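PDB 6WIL: hemolysin activator protein CdiB from Acinetobacter baumannii ACICU, which probably exports its partner toxin, CdiA, across the outer membrane during contact-dependent growth inhibition, as a two-partner secretion (TpsB) transporter of the Omp85 superfamily. Local coordinates for residues Glu59-Pro64 with Asn132-Ile137; Asn77-Ala82 with Asn105-Glu110; Arg454-Gly459 with Met471-Asn476; Asn476-Gln481 with Gln501-Gly506. All blocks are in the same frame, centred on the assembly; numbering follows the deposited sequence.

Contact 1. Residues Glu59-Pro64 with Asn132-Ile137; sequences EISLIP and NLNLSI
I63 sets CG1 anti to its carbonyl carbon (chi1 -64°), and this lays the branch over the flank of N134. There I63 CG1 sits 3.6 Å from N134 CG. S136 turns its OG beside its own backbone N (chi1 -85°), from where the hydroxyl reaches the carbonyl of I63. S136 OG donates to I63 O at 2.6 Å, tilted from the carbonyl plane. This bond continues the pairing past the last backbone bond.

The backbones run parallel. L133 N binds E59 O, S61 N binds L133 O, L135 N binds S61 O at 2.8 Å, and I63 N binds L135 O. S61 is thus held at both its N and its O, by L133 and L135.

Strand 59-62 probably serves as the first strand of the POTRA fold, and strand 132-149 lies between it and strand 120-123. The mixed sheet is packed on one face by helices, as is usual for this beta-alpha-alpha-beta-beta fold.

I60, L62, L133 and L135 point to that helix-covered face. I60 and L133 lie side by side, with I60 CG2 4.1 Å from L133 CD2. L62 CD1 leans toward the partner strand, 3.4 Å from L135 O. I80 of helix 77-85 packs on I60, L62 and L135, while L133 meets L100 of helix 97-113.

E59, S61, N132 and N134 take the other face. The side chains of E59 and N132 run alongside each other, their flat ends only 20° apart in plane. N134 OD1 lies 3.7 Å from S61 CB.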
loop_
_atom_site.group_PDB
_atom_site.type_symbol
_atom_site.label_atom_id
_atom_site.label_comp_id
_atom_site.label_asym_id
_atom_site.label_seq_id
_atom_site.Cartn_x
_atom_site.Cartn_y
_atom_site.Cartn_z
ATOM N N GLU A 59 39.927 21.620 -14.249
ATOM C CA GLU A 59 39.019 20.679 -14.892
ATOM C C GLU A 59 38.679 19.577 -13.902
ATOM O O GLU A 59 39.581 18.981 -13.306
ATOM C CB GLU A 59 39.637 20.066 -16.158
ATOM C CG GLU A 59 40.265 21.065 -17.119
ATOM C CD GLU A 59 40.561 20.474 -18.482
ATOM O OE1 GLU A 59 40.340 19.258 -18.670
ATOM O OE2 GLU A 59 41.008 21.233 -19.369
ATOM N N ILE A 60 37.387 19.313 -13.725
ATOM C CA ILE A 60 36.914 18.151 -12.980
ATOM C C ILE A 60 36.230 17.228 -13.974
ATOM O O ILE A 60 35.259 17.624 -14.632
ATOM C CB ILE A 60 35.962 18.541 -11.842
ATOM C CG1 ILE A 60 36.567 19.672 -11.010
ATOM C CG2 ILE A 60 35.675 17.325 -10.964
ATOM C CD1 ILE A 60 35.555 20.413 -10.160
ATOM N N SER A 61 36.738 16.006 -14.097
ATOM C CA SER A 61 36.258 15.089 -15.117
ATOM C C SER A 61 36.105 13.697 -14.528
ATOM O O SER A 61 36.728 13.350 -13.521
ATOM C CB SER A 61 37.207 15.042 -16.322
ATOM O OG SER A 61 37.687 16.333 -16.651
ATOM N N LEU A 62 35.250 12.905 -15.167
ATOM C CA LEU A 62 35.161 11.476 -14.914
ATOM C C LEU A 62 35.896 10.752 -16.034
ATOM O O LEU A 62 35.612 10.981 -17.216
ATOM C CB LEU A 62 33.706 11.013 -14.835
ATOM C CG LEU A 62 33.503 9.574 -14.348
ATOM C CD1 LEU A 62 33.983 9.422 -12.909
ATOM C CD2 LEU A 62 32.048 9.142 -14.486
ATOM N N ILE A 63 36.845 9.902 -15.663
ATOM C CA ILE A 63 37.797 9.310 -16.595
ATOM C C ILE A 63 37.621 7.802 -16.557
ATOM O O ILE A 63 37.624 7.215 -15.471
ATOM C CB ILE A 63 39.253 9.690 -16.265
ATOM C CG1 ILE A 63 39.449 11.197 -16.415
ATOM C CG2 ILE A 63 40.223 8.936 -17.157
ATOM C CD1 ILE A 63 39.131 11.712 -17.798
ATOM N N PRO A 64 37.472 7.136 -17.701
ATOM C CA PRO A 64 37.278 5.682 -17.691
ATOM C C PRO A 64 38.489 4.952 -17.133
ATOM O O PRO A 64 39.636 5.354 -17.340
ATOM C CB PRO A 64 37.059 5.344 -19.171
ATOM C CG PRO A 64 36.640 6.628 -19.809
ATOM C CD PRO A 64 37.350 7.706 -19.053
ATOM N N ASN A 132 44.264 19.175 -13.471
ATOM C CA ASN A 132 43.092 18.390 -13.850
ATOM C C ASN A 132 42.741 17.424 -12.724
ATOM O O ASN A 132 43.485 16.476 -12.454
ATOM C CB ASN A 132 43.342 17.635 -15.153
ATOM C CG ASN A 132 43.437 18.556 -16.349
ATOM O OD1 ASN A 132 43.291 19.772 -16.222
ATOM N ND2 ASN A 132 43.698 17.984 -17.519
ATOM N N LEU A 133 41.604 17.658 -12.073
ATOM C CA LEU A 133 41.075 16.699 -11.111
ATOM C C LEU A 133 40.304 15.635 -11.880
ATOM O O LEU A 133 39.219 15.901 -12.404
ATOM C CB LEU A 133 40.182 17.385 -10.084
ATOM C CG LEU A 133 39.586 16.406 -9.069
ATOM C CD1 LEU A 133 40.693 15.691 -8.318
ATOM C CD2 LEU A 133 38.649 17.114 -8.108
ATOM N N ASN A 134 40.866 14.434 -11.959
ATOM C CA ASN A 134 40.283 13.348 -12.734
ATOM C C ASN A 134 39.794 12.268 -11.779
ATOM O O ASN A 134 40.598 11.607 -11.111
ATOM C CB ASN A 134 41.292 12.797 -13.738
ATOM C CG ASN A 134 41.479 13.715 -14.928
ATOM O OD1 ASN A 134 40.649 14.588 -15.185
ATOM N ND2 ASN A 134 42.559 13.516 -15.669
ATOM N N LEU A 135 38.480 12.098 -11.716
ATOM C CA LEU A 135 37.859 11.088 -10.877
ATOM C C LEU A 135 37.564 9.839 -11.692
ATOM O O LEU A 135 37.352 9.898 -12.907
ATOM C CB LEU A 135 36.567 11.609 -10.252
ATOM C CG LEU A 135 36.731 12.670 -9.169
ATOM C CD1 LEU A 135 35.377 13.015 -8.582
ATOM C CD2 LEU A 135 37.683 12.182 -8.091
ATOM N N SER A 136 37.560 8.700 -11.011
ATOM C CA SER A 136 37.197 7.444 -11.645
ATOM C C SER A 136 36.278 6.665 -10.727
ATOM O O SER A 136 36.225 6.905 -9.519
ATOM C CB SER A 136 38.418 6.592 -11.984
ATOM O OG SER A 136 38.947 6.977 -13.231
ATOM N N ILE A 137 35.569 5.703 -11.303
ATOM C CA ILE A 137 34.594 4.922 -10.555
ATOM C C ILE A 137 34.952 3.445 -10.654
ATOM O O ILE A 137 35.048 2.883 -11.753
ATOM C CB ILE A 137 33.155 5.181 -11.032
ATOM C CG1 ILE A 137 32.179 4.335 -10.211
ATOM C CG2 ILE A 137 32.998 4.894 -12.517
ATOM C CD1 ILE A 137 30.752 4.781 -10.286
#

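Contact 2. Residues Asn77-Ala82 with Asn105-Glu110; sequences NFVIKA and NYAQNE
V79 and A107 mark where the backbones of the two segments come nearest. V79 sets CG1 anti to its backbone N (chi1 165°), and this methyl meets A107 CB at 3.6 Å. The small A107 lets the backbones come near here, with V79 CA 5.7 Å from A107 CA.

F78 holds its ring between its backbone N and carbonyl carbon (chi1 71°), a crowded position for a helix residue. The ring is thereby swung towards the second helix. Its edge faces the E110 carbonyl, with F78 CE2 3.6 Å from E110 O. One face of the same ring takes CG2 of the neighbouring V79, near the rim. K114 adds a cation-pi contact to F78.

These are the two longer helices of the POTRA domain, 77-85 and 97-113. They pack against the sheet that holds strands 59-62, 120-123 and 132-149. The short segments cross at 132°, with their axes 9.3 Å apart. No hydrogen bond joins them. V79 also packs on I121 of strand 120-123.

E110 CG lies anti to its backbone N, and the chain then bends at chi2. Its CG lies 3.9 Å from A82 CB and 4.1 Å from F78 CD2, so the aliphatic part of the acid does the packing. The carboxylate plane stands perpendicular to the F78 ring. E110 OE1 makes a long, weak ion pair with K113.

Y106 turns its ring edge to the backbone of the first helix, placing Y106 CE2 3.6 Å from A82 O. H86 meets this ring edge to face, and F44 also touches it.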
loop_
_atom_site.group_PDB
_atom_site.type_symbol
_atom_site.label_atom_id
_atom_site.label_comp_id
_atom_site.label_asym_id
_atom_site.label_seq_id
_atom_site.Cartn_x
_atom_site.Cartn_y
_atom_site.Cartn_z
ATOM N N ASN A 77 27.482 10.367 -14.563
ATOM C CA ASN A 77 27.843 11.777 -14.659
ATOM C C ASN A 77 27.221 12.617 -13.550
ATOM O O ASN A 77 27.667 13.747 -13.326
ATOM C CB ASN A 77 27.448 12.344 -16.027
ATOM C CG ASN A 77 25.961 12.225 -16.310
ATOM O OD1 ASN A 77 25.134 12.822 -15.620
ATOM N ND2 ASN A 77 25.615 11.468 -17.346
ATOM N N PHE A 78 26.210 12.097 -12.848
ATOM C CA PHE A 78 25.619 12.839 -11.739
ATOM C C PHE A 78 26.605 13.044 -10.597
ATOM O O PHE A 78 26.403 13.939 -9.769
ATOM C CB PHE A 78 24.366 12.120 -11.226
ATOM C CG PHE A 78 24.656 10.844 -10.490
ATOM C CD1 PHE A 78 24.816 9.653 -11.180
ATOM C CD2 PHE A 78 24.754 10.830 -9.107
ATOM C CE1 PHE A 78 25.079 8.473 -10.507
ATOM C CE2 PHE A 78 25.024 9.653 -8.426
ATOM C CZ PHE A 78 25.185 8.473 -9.128
ATOM N N VAL A 79 27.655 12.227 -10.525
ATOM C CA VAL A 79 28.683 12.416 -9.506
ATOM C C VAL A 79 29.459 13.701 -9.768
ATOM O O VAL A 79 29.679 14.508 -8.857
ATOM C CB VAL A 79 29.612 11.190 -9.453
ATOM C CG1 VAL A 79 30.884 11.516 -8.687
ATOM C CG2 VAL A 79 28.887 10.002 -8.826
ATOM N N ILE A 80 29.884 13.909 -11.015
ATOM C CA ILE A 80 30.574 15.147 -11.364
ATOM C C ILE A 80 29.602 16.321 -11.335
ATOM O O ILE A 80 29.965 17.433 -10.927
ATOM C CB ILE A 80 31.264 15.009 -12.734
ATOM C CG1 ILE A 80 32.325 13.909 -12.685
ATOM C CG2 ILE A 80 31.897 16.328 -13.155
ATOM C CD1 ILE A 80 33.427 14.178 -11.687
ATOM N N LYS A 81 28.356 16.092 -11.764
ATOM C CA LYS A 81 27.327 17.123 -11.674
ATOM C C LYS A 81 27.208 17.662 -10.254
ATOM O O LYS A 81 27.179 18.879 -10.038
ATOM C CB LYS A 81 25.979 16.564 -12.134
ATOM C CG LYS A 81 25.589 16.882 -13.564
ATOM C CD LYS A 81 24.076 16.778 -13.714
ATOM C CE LYS A 81 23.674 15.891 -14.877
ATOM N NZ LYS A 81 22.398 15.177 -14.590
ATOM N N ALA A 82 27.138 16.762 -9.270
ATOM C CA ALA A 82 26.983 17.199 -7.887
ATOM C C ALA A 82 28.207 17.967 -7.406
ATOM O O ALA A 82 28.075 18.944 -6.660
ATOM C CB ALA A 82 26.707 15.999 -6.982
ATOM N N ASN A 105 35.060 12.153 -0.565
ATOM C CA ASN A 105 34.016 11.663 0.332
ATOM C C ASN A 105 32.642 12.180 -0.066
ATOM O O ASN A 105 31.639 11.481 0.118
ATOM C CB ASN A 105 34.318 12.064 1.774
ATOM C CG ASN A 105 35.357 11.178 2.419
ATOM O OD1 ASN A 105 35.441 9.984 2.125
ATOM N ND2 ASN A 105 36.156 11.756 3.306
ATOM N N TYR A 106 32.576 13.400 -0.600
ATOM C CA TYR A 106 31.300 13.952 -1.042
ATOM C C TYR A 106 30.785 13.223 -2.276
ATOM O O TYR A 106 29.593 12.902 -2.363
ATOM C CB TYR A 106 31.454 15.450 -1.318
ATOM C CG TYR A 106 30.201 16.145 -1.802
ATOM C CD1 TYR A 106 29.070 16.219 -1.002
ATOM C CD2 TYR A 106 30.159 16.752 -3.049
ATOM C CE1 TYR A 106 27.927 16.867 -1.433
ATOM C CE2 TYR A 106 29.019 17.401 -3.491
ATOM C CZ TYR A 106 27.907 17.454 -2.678
ATOM O OH TYR A 106 26.771 18.098 -3.111
ATOM N N ALA A 107 31.669 12.948 -3.238
ATOM C CA ALA A 107 31.263 12.216 -4.430
ATOM C C ALA A 107 30.917 10.765 -4.125
ATOM O O ALA A 107 30.175 10.144 -4.892
ATOM C CB ALA A 107 32.365 12.284 -5.486
ATOM N N GLN A 108 31.435 10.214 -3.026
ATOM C CA GLN A 108 31.099 8.848 -2.642
ATOM C C GLN A 108 29.762 8.794 -1.915
ATOM O O GLN A 108 28.989 7.848 -2.102
ATOM C CB GLN A 108 32.211 8.261 -1.772
ATOM C CG GLN A 108 31.904 6.891 -1.179
ATOM C CD GLN A 108 31.932 5.775 -2.208
ATOM O OE1 GLN A 108 32.427 5.950 -3.322
ATOM N NE2 GLN A 108 31.402 4.615 -1.834
ATOM N N ASN A 109 29.477 9.796 -1.079
ATOM C CA ASN A 109 28.157 9.889 -0.466
ATOM C C ASN A 109 27.078 10.042 -1.528
ATOM O O ASN A 109 25.990 9.470 -1.408
ATOM C CB ASN A 109 28.119 11.059 0.519
ATOM C CG ASN A 109 26.742 11.277 1.117
ATOM O OD1 ASN A 109 26.334 10.568 2.034
ATOM N ND2 ASN A 109 26.024 12.272 0.605
ATOM N N GLU A 110 27.371 10.800 -2.587
ATOM C CA GLU A 110 26.428 10.923 -3.692
ATOM C C GLU A 110 26.248 9.589 -4.405
ATOM O O GLU A 110 25.155 9.277 -4.894
ATOM C CB GLU A 110 26.908 11.995 -4.670
ATOM C CG GLU A 110 25.811 12.522 -5.564
ATOM C CD GLU A 110 24.615 13.003 -4.768
ATOM O OE1 GLU A 110 24.799 13.874 -3.888
ATOM O OE2 GLU A 110 23.499 12.494 -5.008
#

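Contact 3. Residues Arg454-Gly459 with Met471-Asn476; sequences RFYIGG and MLSGDN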
loop_
_atom_site.group_PDB
_atom_site.type_symbol
_atom_site.label_atom_id
_atom_site.label_comp_id
_atom_site.label_asym_id
_atom_site.label_seq_id
_atom_site.Cartn_x
_atom_site.Cartn_y
_atom_site.Cartn_z
ATOM N N ARG A 454 -21.945 7.370 -4.897
ATOM C CA ARG A 454 -21.851 8.415 -3.893
ATOM C C ARG A 454 -20.988 7.972 -2.714
ATOM O O ARG A 454 -20.656 6.794 -2.547
ATOM C CB ARG A 454 -23.239 8.817 -3.408
ATOM C CG ARG A 454 -24.117 9.401 -4.496
ATOM C CD ARG A 454 -25.198 10.273 -3.894
ATOM N NE ARG A 454 -26.328 9.509 -3.375
ATOM C CZ ARG A 454 -27.495 9.391 -3.998
ATOM N NH1 ARG A 454 -27.689 9.989 -5.167
ATOM N NH2 ARG A 454 -28.471 8.677 -3.452
ATOM N N PHE A 455 -20.626 8.950 -1.888
ATOM C CA PHE A 455 -19.826 8.738 -0.690
ATOM C C PHE A 455 -20.766 8.650 0.507
ATOM O O PHE A 455 -21.503 9.600 0.790
ATOM C CB PHE A 455 -18.823 9.879 -0.520
ATOM C CG PHE A 455 -17.733 9.602 0.475
ATOM C CD1 PHE A 455 -17.938 9.822 1.827
ATOM C CD2 PHE A 455 -16.493 9.153 0.055
ATOM C CE1 PHE A 455 -16.932 9.585 2.741
ATOM C CE2 PHE A 455 -15.482 8.914 0.965
ATOM C CZ PHE A 455 -15.701 9.130 2.309
ATOM N N TYR A 456 -20.743 7.515 1.202
ATOM C CA TYR A 456 -21.660 7.238 2.298
ATOM C C TYR A 456 -20.907 7.220 3.623
ATOM O O TYR A 456 -19.756 6.776 3.686
ATOM C CB TYR A 456 -22.379 5.903 2.073
ATOM C CG TYR A 456 -23.284 5.910 0.860
ATOM C CD1 TYR A 456 -22.771 5.722 -0.418
ATOM C CD2 TYR A 456 -24.650 6.116 0.993
ATOM C CE1 TYR A 456 -23.596 5.738 -1.532
ATOM C CE2 TYR A 456 -25.485 6.136 -0.113
ATOM C CZ TYR A 456 -24.954 5.946 -1.370
ATOM O OH TYR A 456 -25.790 5.964 -2.462
ATOM N N ILE A 457 -21.560 7.714 4.663
ATOM C CA ILE A 457 -20.959 7.796 6.015
ATOM C C ILE A 457 -21.960 7.293 7.040
ATOM O O ILE A 457 -23.113 7.524 6.870
ATOM C CB ILE A 457 -20.473 9.218 6.321
ATOM C CG1 ILE A 457 -21.587 10.254 6.241
ATOM C CG2 ILE A 457 -19.324 9.597 5.424
ATOM C CD1 ILE A 457 -21.102 11.642 6.477
ATOM N N GLY A 458 -21.457 6.679 8.097
ATOM C CA GLY A 458 -22.258 6.096 9.182
ATOM C C GLY A 458 -22.268 4.587 9.097
ATOM O O GLY A 458 -22.940 4.073 8.240
ATOM N N GLY A 459 -21.523 3.916 9.966
ATOM C CA GLY A 459 -21.381 2.454 9.958
ATOM C C GLY A 459 -19.958 2.052 10.304
ATOM O O GLY A 459 -19.145 2.907 10.458
HETATM N N MSE A 471 -27.682 6.112 6.413
HETATM C CA MSE A 471 -26.395 6.737 6.124
HETATM C C MSE A 471 -26.590 8.068 5.412
HETATM O O MSE A 471 -27.524 8.227 4.629
HETATM C CB MSE A 471 -25.521 5.812 5.277
HETATM C CG MSE A 471 -25.178 4.507 5.974
HETATM SE SE MSE A 471 -24.186 3.276 4.815
HETATM C CE MSE A 471 -22.369 3.950 5.116
ATOM N N LEU A 472 -25.732 9.033 5.726
ATOM C CA LEU A 472 -25.663 10.269 4.964
ATOM C C LEU A 472 -24.828 10.029 3.712
ATOM O O LEU A 472 -23.942 9.177 3.697
ATOM C CB LEU A 472 -25.057 11.393 5.807
ATOM C CG LEU A 472 -25.658 11.566 7.205
ATOM C CD1 LEU A 472 -24.880 12.597 7.991
ATOM C CD2 LEU A 472 -27.136 11.953 7.138
ATOM N N SER A 473 -25.130 10.773 2.648
ATOM C CA SER A 473 -24.457 10.574 1.369
ATOM C C SER A 473 -24.408 11.887 0.607
ATOM O O SER A 473 -25.302 12.727 0.736
ATOM C CB SER A 473 -25.134 9.487 0.529
ATOM O OG SER A 473 -26.200 10.019 -0.250
ATOM N N GLY A 474 -23.329 12.057 -0.157
ATOM C CA GLY A 474 -23.209 13.152 -1.099
ATOM C C GLY A 474 -22.317 12.721 -2.239
ATOM O O GLY A 474 -21.650 11.687 -2.166
ATOM N N ASP A 475 -22.341 13.512 -3.314
ATOM C CA ASP A 475 -21.418 13.286 -4.422
ATOM C C ASP A 475 -19.971 13.488 -3.984
ATOM O O ASP A 475 -19.065 12.777 -4.441
ATOM C CB ASP A 475 -21.767 14.214 -5.584
ATOM C CG ASP A 475 -22.779 13.605 -6.525
ATOM O OD1 ASP A 475 -23.388 12.573 -6.167
ATOM O OD2 ASP A 475 -22.941 14.141 -7.639
ATOM N N ASN A 476 -19.737 14.450 -3.101
ATOM C CA ASN A 476 -18.440 14.659 -2.484
ATOM C C ASN A 476 -18.522 14.248 -1.022
ATOM O O ASN A 476 -19.588 14.304 -0.403
ATOM C CB ASN A 476 -18.000 16.120 -2.598
ATOM C CG ASN A 476 -18.207 16.680 -3.987
ATOM O OD1 ASN A 476 -18.079 15.966 -4.982
ATOM N ND2 ASN A 476 -18.543 17.965 -4.064
#
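F455 N donates to G474 O at 2.9 Å, with an almost straight N-H...O angle of 169°. G474 N returns a longer bond to F455 O. I457 N binds L472 O at 3.0 Å, while the bond from L472 N to I457 O is weak.

Between these pairs, S473 and Y456 face each other without backbone bonds. S473 CB sits over one face of the Y456 ring, 3.8 Å from its centroid, as a CH-pi contact. S473 OG, set between its backbone N and carbonyl carbon (chi1 86°), points to R454 NE, which gives it a weak bond; the stronger partner of R454 is N508. Y456 OH binds the carbonyl of P451. The selenomethionine M471 bends at its end, so that its CE lies 3.6 Å from Y456 CB and 3.2 Å from G458 O. V12 of helix 8-27 touches both Y456 and M471.

I457 and L472 point to the other side. I457 CG1 meets L472 CB at 3.7 Å, and both residues pack on V504 of the barrel wall.

The two short antiparallel strands belong to the long loop between barrel strands 432-444 and 476-487. This is loop 6 of TpsB transporters, which carries the VRGF motif beginning at V463.

Contact 4. Residues Asn476-Gln481 with Gln501-Gly506; sequences NGQYVQ and QGWVNG. With C8E ((hydroxyethyloxy)tri(ethyloxy)octane), chain D.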
loop_
_atom_site.group_PDB
_atom_site.type_symbol
_atom_site.label_atom_id
_atom_site.label_comp_id
_atom_site.label_asym_id
_atom_site.label_seq_id
_atom_site.Cartn_x
_atom_site.Cartn_y
_atom_site.Cartn_z
ATOM N N ASN A 476 -19.737 14.450 -3.101
ATOM C CA ASN A 476 -18.440 14.659 -2.484
ATOM C C ASN A 476 -18.522 14.248 -1.022
ATOM O O ASN A 476 -19.588 14.304 -0.403
ATOM C CB ASN A 476 -18.000 16.120 -2.598
ATOM C CG ASN A 476 -18.207 16.680 -3.987
ATOM O OD1 ASN A 476 -18.079 15.966 -4.982
ATOM N ND2 ASN A 476 -18.543 17.965 -4.064
ATOM N N GLY A 477 -17.392 13.824 -0.475
ATOM C CA GLY A 477 -17.388 13.356 0.896
ATOM C C GLY A 477 -15.992 12.989 1.341
ATOM O O GLY A 477 -15.073 12.820 0.532
ATOM N N GLN A 478 -15.848 12.874 2.656
ATOM C CA GLN A 478 -14.601 12.440 3.264
ATOM C C GLN A 478 -14.887 12.043 4.702
ATOM O O GLN A 478 -15.795 12.587 5.337
ATOM C CB GLN A 478 -13.530 13.537 3.213
ATOM C CG GLN A 478 -13.808 14.722 4.122
ATOM C CD GLN A 478 -12.756 15.810 4.014
ATOM O OE1 GLN A 478 -11.575 15.587 4.291
ATOM N NE2 GLN A 478 -13.182 17.002 3.607
ATOM N N TYR A 479 -14.123 11.077 5.202
ATOM C CA TYR A 479 -14.152 10.751 6.617
ATOM C C TYR A 479 -12.732 10.655 7.149
ATOM O O TYR A 479 -11.788 10.367 6.407
ATOM C CB TYR A 479 -14.923 9.443 6.919
ATOM C CG TYR A 479 -14.370 8.162 6.325
ATOM C CD1 TYR A 479 -13.196 7.585 6.808
ATOM C CD2 TYR A 479 -15.059 7.494 5.321
ATOM C CE1 TYR A 479 -12.703 6.405 6.275
ATOM C CE2 TYR A 479 -14.576 6.313 4.783
ATOM C CZ TYR A 479 -13.400 5.772 5.266
ATOM O OH TYR A 479 -12.923 4.597 4.734
ATOM N N VAL A 480 -12.588 10.914 8.443
ATOM C CA VAL A 480 -11.323 10.727 9.135
ATOM C C VAL A 480 -11.589 9.899 10.384
ATOM O O VAL A 480 -12.369 10.305 11.255
ATOM C CB VAL A 480 -10.639 12.061 9.483
ATOM C CG1 VAL A 480 -11.620 13.036 10.112
ATOM C CG2 VAL A 480 -9.448 11.817 10.393
ATOM N N GLN A 481 -10.974 8.726 10.449
ATOM C CA GLN A 481 -11.039 7.860 11.613
ATOM C C GLN A 481 -9.771 8.040 12.433
ATOM O O GLN A 481 -8.664 8.054 11.886
ATOM C CB GLN A 481 -11.193 6.397 11.196
ATOM C CG GLN A 481 -12.441 6.115 10.377
ATOM C CD GLN A 481 -12.391 4.769 9.679
ATOM O OE1 GLN A 481 -11.327 4.311 9.259
ATOM N NE2 GLN A 481 -13.545 4.127 9.556
ATOM N N GLN A 501 -15.243 10.830 12.123
ATOM C CA GLN A 501 -15.977 11.980 11.612
ATOM C C GLN A 501 -16.218 11.802 10.120
ATOM O O GLN A 501 -15.309 11.413 9.386
ATOM C CB GLN A 501 -15.219 13.294 11.840
ATOM C CG GLN A 501 -15.081 13.712 13.288
ATOM C CD GLN A 501 -14.217 14.945 13.450
ATOM O OE1 GLN A 501 -14.705 16.075 13.379
ATOM N NE2 GLN A 501 -12.925 14.735 13.666
ATOM N N GLY A 502 -17.431 12.111 9.679
ATOM C CA GLY A 502 -17.758 12.068 8.268
ATOM C C GLY A 502 -18.369 13.371 7.797
ATOM O O GLY A 502 -19.008 14.097 8.559
ATOM N N TRP A 503 -18.163 13.658 6.511
ATOM C CA TRP A 503 -18.682 14.861 5.871
ATOM C C TRP A 503 -19.215 14.504 4.493
ATOM O O TRP A 503 -18.547 13.794 3.738
ATOM C CB TRP A 503 -17.601 15.937 5.722
ATOM C CG TRP A 503 -17.171 16.592 6.984
ATOM C CD1 TRP A 503 -17.776 17.640 7.608
ATOM C CD2 TRP A 503 -16.019 16.267 7.768
ATOM N NE1 TRP A 503 -17.078 17.985 8.738
ATOM C CE2 TRP A 503 -15.996 17.155 8.861
ATOM C CE3 TRP A 503 -15.009 15.308 7.655
ATOM C CZ2 TRP A 503 -15.003 17.113 9.838
ATOM C CZ3 TRP A 503 -14.024 15.267 8.625
ATOM C CH2 TRP A 503 -14.029 16.164 9.702
ATOM N N VAL A 504 -20.405 15.002 4.166
ATOM C CA VAL A 504 -20.944 14.922 2.815
ATOM C C VAL A 504 -21.353 16.324 2.384
ATOM O O VAL A 504 -21.716 17.167 3.209
ATOM C CB VAL A 504 -22.136 13.944 2.704
ATOM C CG1 VAL A 504 -21.653 12.506 2.834
ATOM C CG2 VAL A 504 -23.182 14.258 3.757
ATOM N N ASN A 505 -21.289 16.566 1.081
ATOM C CA ASN A 505 -21.493 17.892 0.506
ATOM C C ASN A 505 -21.653 17.708 -0.999
ATOM O O ASN A 505 -21.474 16.607 -1.530
ATOM C CB ASN A 505 -20.331 18.827 0.878
ATOM C CG ASN A 505 -20.308 20.109 0.064
ATOM O OD1 ASN A 505 -19.440 20.294 -0.789
ATOM N ND2 ASN A 505 -21.277 20.987 0.304
ATOM N N GLY A 506 -22.014 18.787 -1.682
ATOM C CA GLY A 506 -22.233 18.741 -3.109
ATOM C C GLY A 506 -23.659 18.342 -3.422
ATOM O O GLY A 506 -24.557 18.388 -2.574
HETATM C C1 C8E D . -7.160 16.424 -6.556
HETATM C C2 C8E D . -8.346 15.753 -5.867
HETATM C C3 C8E D . -7.858 14.590 -5.003
HETATM C C4 C8E D . -9.046 13.963 -4.276
HETATM C C5 C8E D . -9.563 14.928 -3.212
HETATM C C6 C8E D . -10.868 14.383 -2.641
HETATM C C7 C8E D . -11.003 14.820 -1.185
HETATM C C8 C8E D . -11.818 16.108 -1.107
HETATM O O9 C8E D . -12.961 15.864 -0.338
HETATM C C10 C8E D . -13.820 16.960 -0.202
HETATM C C11 C8E D . -15.139 16.495 0.412
HETATM O O12 C8E D . -15.511 17.367 1.442
HETATM C C13 C8E D . -16.818 17.180 1.908
HETATM C C14 C8E D . -17.129 18.202 3.001
HETATM O O15 C8E D . -15.945 18.622 3.621
HETATM C C16 C8E D . -16.147 19.463 4.722
HETATM C C17 C8E D . -14.912 19.456 5.626
HETATM O O18 C8E D . -13.825 20.044 4.968
HETATM C C19 C8E D . -12.756 20.371 5.812
HETATM C C20 C8E D . -11.488 19.647 5.358
HETATM O O21 C8E D . -11.210 19.959 4.021
#
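Strands 476-481 and 501-505 run antiparallel at 174°, their axes 4.7 Å apart, with paired backbone bonds at N476-N505, Q478-W503 and V480-Q501. Of these, W503 N to Q478 O is 2.9 Å.

Q478 places CG between its backbone N and carbonyl carbon (chi1 70°) and extends beyond it. Its amide then reaches the detergent C8E. Q478 NE2 donates to two ether oxygens, C8E O12 and C8E O15, both at 3.2 Å. Q478 OE1 takes a bond from W440 NE1. Both ends of the amide are therefore held, which should fix its rotation.

The pair is a hairpin of the 16-stranded outer-membrane barrel. N476, Q478, V480, Q501, W503 and N505 share the face that meets the detergent, which probably occupies a place at the lipid-facing surface.

C8E passes over one face of the W503 indole, with C8E C17 3.8 Å above the plane. At the ring edge, V480 CG1 comes within 3.6 Å of W503 CZ3, the two side chains lying alongside each other. Q478 crosses the indole obliquely, with Q478 CG 3.8 Å from W503 CE3. Y515 on the next strand also meets the indole, and its OH binds Q501 OE1.

On the opposite face are G477, Y479, G502 and V504. Y479 CB lies 4.1 Å from G502 CA, and the Y479 ring leads away from this partner strand to touch S462 of the long loop.

How the contacts relate
The four contacts form two close pairs. Contacts 1 and 2 belong to one POTRA domain, with centres 11 Å apart. I80 joins them: I80 CD1 meets L135 CD1 at 3.8 Å. Along the chain, contact 2 is nested inside the loop that contact 1 closes. Contacts 3 and 4 lie in the barrel region, with centres 7 Å apart, and share N476. The loop strands of contact 3 pack on the wall strands of contact 4, F455 CZ lying 3.5 Å from Y479 CD2. C8E binds at contact 4, about 4 Å from the N476 side chain. The centres of contacts 1 and 3 are 62 Å apart, on opposite sides of the chain's centre.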